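Local coordinates for putative integron gene cassette protein (PDB 3FUY), which is of unknown function but is encoded by a mobile integron gene cassette, a source of novel protein folds with distinct interaction sites, at residues B[130-135]-B[153-158]; B[91-96]-B[112-117]; B[46-51]-B[97-102]. One frame throughout, in Å; residues are numbered along the deposited sequence.

All three contacts involve one mixed sheet. Contact 2 is fully buried and pairs the two strands of a hairpin, 91-100 and 106-116. Contacts 1 and 3 are partly buried, their centres about 19 Å apart; contact 3 lies furthest from the chain centre. Contact 1 sets helix 121-138 on strand 150-160 and is mainly apolar. Contact 3 pairs strands 44-49 and 91-100 in parallel and ends in a polar turn. Contact 2 adds a salt bridge to its backbone bonds. Contacts 2 and 3 share strand 91-100, and Arg-95 O probably bonds to Val-47 N. Contacts 1 and 2 meet through the salt bridge from Arg-158 to Asp-112 and the packing of Ala-131 on Ile-92.

Contact 1: B[130-135]-B[153-158]; sequences LAKEKL and FEMKLR
Phe-153 has its CG between the backbone N and the carbonyl carbon (chi1 73°), and this lays one face of the ring against CB of Leu-135. CB sits nearer the rim than the middle. This is a CH-pi contact, with CB 4.2 Å from the centroid of the Phe-153 ring. Leu-135 has its CG anti to the carbonyl carbon (chi1 -74°), which carries its branch CD1 to CE1 of Phe-153 at 3.8 Å. The two side chains cross at about a right angle. At the far end of the ring, CZ of Phe-153 lies 4.0 Å from the backbone O of Lys-132. Selenomethionine Met-155, two residues on, points to the same side of the strand. Its SE is 4.1 Å from CG of Lys-132 and 4.3 Å from CB of Ala-131. The placing of its methyl CE is doubtful. The side chain of Lys-132 contributes its aliphatic stem, while its NZ forms a salt bridge with Glu-129. Loop residues Leu-139 and Val-141 also touch the Phe-153 ring. The helix runs nearly antiparallel to the strand, at 154°. This is the packing of a beta-alpha-beta crossover, formed by strand 106-116, helix 121-138 and strand 150-160.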
# COMPACT_ATOMS: atom_id res chain seq x y z
N LEU B 130 -32.63 0.79 15.27
CA LEU B 130 -32.93 1.12 13.89
C LEU B 130 -31.75 0.75 13.00
O LEU B 130 -31.92 0.07 11.98
CB LEU B 130 -33.25 2.60 13.76
CG LEU B 130 -33.70 3.03 12.36
CD1 LEU B 130 -35.00 2.31 12.00
CD2 LEU B 130 -33.86 4.53 12.29
N ALA B 131 -30.56 1.17 13.40
CA ALA B 131 -29.34 0.85 12.66
C ALA B 131 -29.13 -0.66 12.52
O ALA B 131 -28.84 -1.14 11.43
CB ALA B 131 -28.11 1.53 13.32
N LYS B 132 -29.32 -1.41 13.60
CA LYS B 132 -29.13 -2.86 13.54
C LYS B 132 -30.11 -3.51 12.56
O LYS B 132 -29.77 -4.43 11.82
CB LYS B 132 -29.25 -3.50 14.92
CG LYS B 132 -28.10 -3.19 15.86
CD LYS B 132 -28.07 -4.13 17.07
CE LYS B 132 -29.31 -4.00 17.94
NZ LYS B 132 -29.22 -4.87 19.17
N GLU B 133 -31.34 -3.02 12.57
CA GLU B 133 -32.37 -3.46 11.64
C GLU B 133 -31.92 -3.20 10.20
O GLU B 133 -31.91 -4.10 9.38
CB GLU B 133 -33.67 -2.72 11.95
CG GLU B 133 -34.87 -3.09 11.10
CD GLU B 133 -36.07 -2.19 11.38
OE1 GLU B 133 -36.28 -1.82 12.56
OE2 GLU B 133 -36.79 -1.84 10.42
N LYS B 134 -31.54 -1.96 9.90
CA LYS B 134 -31.11 -1.63 8.55
C LYS B 134 -29.91 -2.47 8.12
O LYS B 134 -29.85 -2.91 6.97
CB LYS B 134 -30.78 -0.14 8.41
CG LYS B 134 -31.94 0.78 8.77
CD LYS B 134 -33.15 0.53 7.89
CE LYS B 134 -34.27 1.54 8.17
NZ LYS B 134 -35.47 1.28 7.33
N LEU B 135 -28.98 -2.71 9.04
CA LEU B 135 -27.78 -3.46 8.71
C LEU B 135 -28.05 -4.95 8.50
O LEU B 135 -27.43 -5.58 7.64
CB LEU B 135 -26.69 -3.27 9.78
CG LEU B 135 -25.97 -1.91 9.77
CD1 LEU B 135 -25.20 -1.77 11.07
CD2 LEU B 135 -25.04 -1.77 8.56
N PHE B 153 -22.33 -9.16 11.56
CA PHE B 153 -21.65 -7.89 11.85
C PHE B 153 -21.46 -7.64 13.34
O PHE B 153 -22.11 -8.26 14.19
CB PHE B 153 -22.36 -6.70 11.19
CG PHE B 153 -23.67 -6.33 11.83
CD1 PHE B 153 -23.75 -5.23 12.67
CD2 PHE B 153 -24.81 -7.06 11.58
CE1 PHE B 153 -24.96 -4.89 13.26
CE2 PHE B 153 -26.02 -6.71 12.17
CZ PHE B 153 -26.10 -5.63 13.01
N GLU B 154 -20.54 -6.73 13.65
CA GLU B 154 -20.37 -6.22 15.01
C GLU B 154 -20.41 -4.71 14.93
O GLU B 154 -19.75 -4.09 14.07
CB GLU B 154 -19.02 -6.65 15.61
CG GLU B 154 -18.99 -8.05 16.18
CD GLU B 154 -17.73 -8.30 16.99
OE1 GLU B 154 -17.10 -7.32 17.43
OE2 GLU B 154 -17.37 -9.49 17.19
N MSE B 155 -21.15 -4.11 15.85
CA MSE B 155 -21.34 -2.68 15.88
C MSE B 155 -20.75 -2.03 17.14
O MSE B 155 -21.21 -2.28 18.25
CB MSE B 155 -22.82 -2.36 15.78
CG MSE B 155 -23.14 -0.89 15.81
SE MSE B 155 -25.00 -0.60 15.29
CE MSE B 155 -25.20 -2.16 14.20
N LYS B 156 -19.72 -1.22 16.94
CA LYS B 156 -19.12 -0.46 18.03
C LYS B 156 -19.87 0.86 18.16
O LYS B 156 -20.25 1.47 17.15
CB LYS B 156 -17.63 -0.21 17.72
CG LYS B 156 -16.87 0.44 18.85
CD LYS B 156 -15.42 0.73 18.48
CE LYS B 156 -14.64 -0.54 18.24
NZ LYS B 156 -13.28 -0.24 17.72
N LEU B 157 -20.11 1.29 19.39
CA LEU B 157 -20.83 2.53 19.63
C LEU B 157 -19.88 3.66 20.04
O LEU B 157 -18.99 3.47 20.87
CB LEU B 157 -21.89 2.33 20.72
CG LEU B 157 -22.71 1.04 20.60
CD1 LEU B 157 -23.51 0.76 21.89
CD2 LEU B 157 -23.64 1.12 19.40
N ARG B 158 -20.07 4.83 19.44
CA ARG B 158 -19.23 5.98 19.74
C ARG B 158 -20.14 7.16 19.99
O ARG B 158 -21.26 7.20 19.50
CB ARG B 158 -18.28 6.30 18.57
CG ARG B 158 -17.21 5.25 18.31
CD ARG B 158 -16.30 5.64 17.16
NE ARG B 158 -15.21 4.68 16.93
CZ ARG B 158 -14.10 4.61 17.67
NH1 ARG B 158 -13.92 5.47 18.67
NH2 ARG B 158 -13.17 3.70 17.39

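Contact 2: B[91-96]-B[112-117]; sequences HIRIRC and DLIVGT
His-91 and Ile-114 form one rung of the beta hairpin of strands 91-100 and 106-116. They are an antiparallel hydrogen-bonded pair, with His-91 N to Ile-114 O at 2.9 Å and Ile-114 N to His-91 O at 2.8 Å. Arg-93 and Asp-112 form a second such pair. Between them Ile-92 and Leu-113 are a non-hydrogen-bonded pair. Their side chains face helix 121-138, where both touch Ala-131, and CG1 of Ile-92 lies 3.9 Å from CD1 of Leu-113. On the other face CB of His-91 meets CB of Ile-114 at 4.0 Å. Further along, Arg-95 and Cys-96 both face Tyr-110 in a classic beta bulge. Arg-95 bends at chi2 (-56°) and brings its guanidinium to Asp-112. Pro-169 O and Asp-170 take other N-H groups of this arginine. Arg-158 is a second charged partner of the aspartate, so positive groups from two strands probably favour its ionised form. The guanidinium and carboxylate planes are 80° apart. Arg-95 grips side-on with two nitrogens, both on one oxygen: NE lies 2.8 Å and NH2 3.0 Å from OD2 of Asp-112. Both arrive from the same face of the carboxylate, with OD2 in the guanidinium plane.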
# COMPACT_ATOMS: atom_id res chain seq x y z
N HIS B 91 -24.35 8.34 12.46
CA HIS B 91 -23.54 7.86 11.34
C HIS B 91 -23.33 6.34 11.48
O HIS B 91 -23.02 5.85 12.57
CB HIS B 91 -22.15 8.50 11.36
CG HIS B 91 -22.14 9.97 11.08
ND1 HIS B 91 -22.08 10.49 9.80
CD2 HIS B 91 -22.09 11.03 11.92
CE1 HIS B 91 -22.04 11.81 9.87
NE2 HIS B 91 -22.04 12.17 11.14
N ILE B 92 -23.48 5.61 10.38
CA ILE B 92 -23.11 4.20 10.37
C ILE B 92 -21.94 4.07 9.41
O ILE B 92 -22.08 4.38 8.23
CB ILE B 92 -24.26 3.30 9.86
CG1 ILE B 92 -25.55 3.57 10.62
CG2 ILE B 92 -23.88 1.85 10.01
CD1 ILE B 92 -26.65 2.57 10.29
N ARG B 93 -20.79 3.63 9.91
CA ARG B 93 -19.59 3.63 9.09
C ARG B 93 -18.95 2.26 9.07
O ARG B 93 -18.79 1.62 10.11
CB ARG B 93 -18.58 4.65 9.64
CG ARG B 93 -19.14 6.04 9.83
CD ARG B 93 -19.62 6.66 8.51
NE ARG B 93 -18.57 6.70 7.48
CZ ARG B 93 -18.74 7.23 6.27
NH1 ARG B 93 -19.90 7.80 5.96
NH2 ARG B 93 -17.75 7.23 5.39
N ILE B 94 -18.56 1.79 7.88
CA ILE B 94 -17.88 0.50 7.82
C ILE B 94 -16.41 0.69 8.24
O ILE B 94 -15.83 1.75 8.02
CB ILE B 94 -17.99 -0.14 6.43
CG1 ILE B 94 -17.61 -1.61 6.48
CG2 ILE B 94 -17.14 0.62 5.39
CD1 ILE B 94 -18.01 -2.40 5.22
N ARG B 95 -15.82 -0.33 8.87
CA ARG B 95 -14.41 -0.25 9.23
C ARG B 95 -13.61 -1.36 8.58
O ARG B 95 -12.55 -1.13 7.99
CB ARG B 95 -14.22 -0.32 10.75
CG ARG B 95 -14.88 0.80 11.50
CD ARG B 95 -14.42 2.19 11.02
NE ARG B 95 -15.11 3.22 11.79
CZ ARG B 95 -15.42 4.43 11.35
NH1 ARG B 95 -15.11 4.81 10.10
NH2 ARG B 95 -16.05 5.26 12.16
N CYS B 96 -14.13 -2.58 8.68
CA CYS B 96 -13.37 -3.74 8.26
C CYS B 96 -14.32 -4.84 7.80
O CYS B 96 -15.40 -5.01 8.35
CB CYS B 96 -12.48 -4.24 9.41
SG CYS B 96 -11.63 -5.81 9.11
N ASP B 112 -19.04 1.07 12.88
CA ASP B 112 -19.15 1.97 14.03
C ASP B 112 -20.50 2.65 13.89
O ASP B 112 -20.88 3.06 12.79
CB ASP B 112 -18.07 3.07 13.99
CG ASP B 112 -16.70 2.62 14.49
OD1 ASP B 112 -16.51 1.44 14.86
OD2 ASP B 112 -15.77 3.46 14.49
N LEU B 113 -21.23 2.78 15.00
CA LEU B 113 -22.40 3.66 15.05
C LEU B 113 -22.00 4.89 15.84
O LEU B 113 -21.62 4.79 17.02
CB LEU B 113 -23.60 2.98 15.72
CG LEU B 113 -24.86 3.85 15.84
CD1 LEU B 113 -25.61 3.92 14.52
CD2 LEU B 113 -25.80 3.33 16.95
N ILE B 114 -22.06 6.05 15.21
CA ILE B 114 -21.68 7.30 15.88
C ILE B 114 -22.89 8.18 16.14
O ILE B 114 -23.55 8.62 15.21
CB ILE B 114 -20.62 8.08 15.06
CG1 ILE B 114 -19.46 7.17 14.66
CG2 ILE B 114 -20.11 9.27 15.86
CD1 ILE B 114 -18.46 7.81 13.69
N VAL B 115 -23.20 8.42 17.42
CA VAL B 115 -24.27 9.33 17.80
C VAL B 115 -23.70 10.60 18.41
O VAL B 115 -22.54 10.64 18.82
CB VAL B 115 -25.29 8.69 18.78
CG1 VAL B 115 -25.98 7.50 18.14
CG2 VAL B 115 -24.61 8.28 20.07
N GLY B 116 -24.50 11.66 18.47
CA GLY B 116 -24.04 12.93 19.00
C GLY B 116 -23.91 12.87 20.52
O GLY B 116 -24.74 12.25 21.19
N THR B 117 -22.87 13.50 21.06
CA THR B 117 -22.66 13.53 22.50
C THR B 117 -23.92 13.94 23.26
O THR B 117 -24.14 13.53 24.40
CB THR B 117 -21.49 14.46 22.90
OG1 THR B 117 -21.63 15.71 22.22
CG2 THR B 117 -20.15 13.85 22.53

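Contact 3: B[46-51]-B[97-102]; sequences AVLRIG and VDIDDK
Asp-98 reaches across from its strand to the turn at Gly-51, where the neighbouring strand has ended. Its CB lies 4.2 Å from the backbone O of Arg-49. Its CG stands anti to the backbone N (chi1 -172°), which carries the carboxylate over to the other segment. There CG is 4.1 Å from CB of Arg-49. OD1 accepts a hydrogen bond from Gly-51 N at 3.1 Å. The donor comes on the syn side, 29° out of the carboxylate plane. OD1 also lies 3.3 Å from the backbone O of Arg-49, but both are acceptors and do not bond. The second oxygen, OD2, lies 4.1 Å from CA of Gly-51. The aspartate thus holds the backbone just past the end of strand 44-49. The same Gly-51 N also makes a weak bond to Ile-99 O.

Before the turn the strands pair in parallel. Arg-49 bonds on both sides of Asp-98: its N donates to Val-97 O, and its O accepts from Ile-99 N at 2.7 Å. The opposite face is apolar. CD1 of Leu-48 and CD1 of Ile-99 are 4.0 Å apart, and Ile-50 lies side by side with Ile-99.

Leu-48 and Val-97 both touch helix 59-79, on Ile-62 and Cys-65. That helix connects the two strands in a beta-alpha-beta crossover. Toward the C-terminus of the chain, Arg-49 NE bonds to Phe-178 O. Strand 44-49 is flanked by strand 34-39 on its other edge, and strand 91-100 by strand 106-116, so this parallel pair lies inside the sheet.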
# COMPACT_ATOMS: atom_id res chain seq x y z
N ALA B 46 -12.31 1.12 3.99
CA ALA B 46 -12.44 -0.16 4.68
C ALA B 46 -11.14 -0.94 4.65
O ALA B 46 -10.37 -0.85 3.69
CB ALA B 46 -13.57 -1.00 4.08
N VAL B 47 -10.92 -1.71 5.70
CA VAL B 47 -9.87 -2.70 5.69
C VAL B 47 -10.45 -4.07 5.34
O VAL B 47 -11.42 -4.53 5.94
CB VAL B 47 -9.15 -2.78 7.05
CG1 VAL B 47 -8.04 -3.81 6.99
CG2 VAL B 47 -8.58 -1.40 7.44
N LEU B 48 -9.82 -4.74 4.38
CA LEU B 48 -10.16 -6.11 4.08
C LEU B 48 -9.12 -7.07 4.70
O LEU B 48 -7.91 -6.93 4.49
CB LEU B 48 -10.24 -6.32 2.57
CG LEU B 48 -10.42 -7.76 2.12
CD1 LEU B 48 -11.74 -8.33 2.65
CD2 LEU B 48 -10.37 -7.81 0.60
N ARG B 49 -9.61 -8.03 5.47
CA ARG B 49 -8.75 -9.03 6.10
C ARG B 49 -9.22 -10.44 5.76
O ARG B 49 -10.40 -10.75 5.90
CB ARG B 49 -8.77 -8.89 7.61
CG ARG B 49 -7.82 -7.87 8.15
CD ARG B 49 -7.91 -7.77 9.67
NE ARG B 49 -6.87 -6.87 10.18
CZ ARG B 49 -5.88 -7.25 10.97
NH1 ARG B 49 -5.79 -8.52 11.38
NH2 ARG B 49 -4.97 -6.36 11.36
N ILE B 50 -8.29 -11.29 5.32
CA ILE B 50 -8.59 -12.70 5.20
C ILE B 50 -8.07 -13.36 6.48
O ILE B 50 -7.04 -14.02 6.48
CB ILE B 50 -7.95 -13.31 3.95
CG1 ILE B 50 -8.08 -12.36 2.73
CG2 ILE B 50 -8.55 -14.67 3.66
CD1 ILE B 50 -9.53 -11.97 2.37
N GLY B 51 -8.79 -13.13 7.57
CA GLY B 51 -8.29 -13.36 8.91
C GLY B 51 -8.02 -14.81 9.29
O GLY B 51 -6.94 -15.13 9.79
N VAL B 97 -13.90 -5.57 6.78
CA VAL B 97 -14.57 -6.80 6.41
C VAL B 97 -13.54 -7.89 6.60
O VAL B 97 -12.51 -7.92 5.92
CB VAL B 97 -15.04 -6.80 4.94
CG1 VAL B 97 -15.59 -8.17 4.55
CG2 VAL B 97 -16.06 -5.71 4.71
N ASP B 98 -13.80 -8.76 7.57
CA ASP B 98 -12.93 -9.90 7.83
C ASP B 98 -13.56 -11.16 7.25
O ASP B 98 -14.62 -11.62 7.70
CB ASP B 98 -12.68 -10.03 9.33
CG ASP B 98 -11.63 -11.07 9.66
OD1 ASP B 98 -11.35 -11.92 8.80
OD2 ASP B 98 -11.07 -11.03 10.78
N ILE B 99 -12.90 -11.72 6.24
CA ILE B 99 -13.41 -12.90 5.56
C ILE B 99 -12.83 -14.19 6.15
O ILE B 99 -11.63 -14.31 6.33
CB ILE B 99 -13.10 -12.85 4.05
CG1 ILE B 99 -13.86 -11.69 3.39
CG2 ILE B 99 -13.46 -14.19 3.38
CD1 ILE B 99 -13.73 -11.67 1.91
N ASP B 100 -13.72 -15.15 6.43
CA ASP B 100 -13.34 -16.51 6.80
C ASP B 100 -13.66 -17.43 5.64
O ASP B 100 -14.82 -17.77 5.41
CB ASP B 100 -14.15 -16.95 8.03
CG ASP B 100 -13.99 -18.43 8.36
OD1 ASP B 100 -13.38 -19.21 7.59
OD2 ASP B 100 -14.51 -18.83 9.43
N ASP B 101 -12.63 -17.82 4.91
CA ASP B 101 -12.81 -18.71 3.76
C ASP B 101 -12.22 -20.11 3.99
O ASP B 101 -11.80 -20.78 3.05
CB ASP B 101 -12.24 -18.08 2.49
CG ASP B 101 -10.77 -17.69 2.61
OD1 ASP B 101 -10.21 -17.70 3.75
OD2 ASP B 101 -10.17 -17.35 1.56
N LYS B 102 -12.18 -20.54 5.25
CA LYS B 102 -11.55 -21.83 5.55
C LYS B 102 -12.40 -23.00 5.07
O LYS B 102 -12.00 -23.72 4.14
CB LYS B 102 -11.23 -21.95 7.04
CG LYS B 102 -10.50 -23.24 7.40
CD LYS B 102 -9.99 -23.19 8.83
CE LYS B 102 -9.04 -24.34 9.11
NZ LYS B 102 -8.46 -24.21 10.47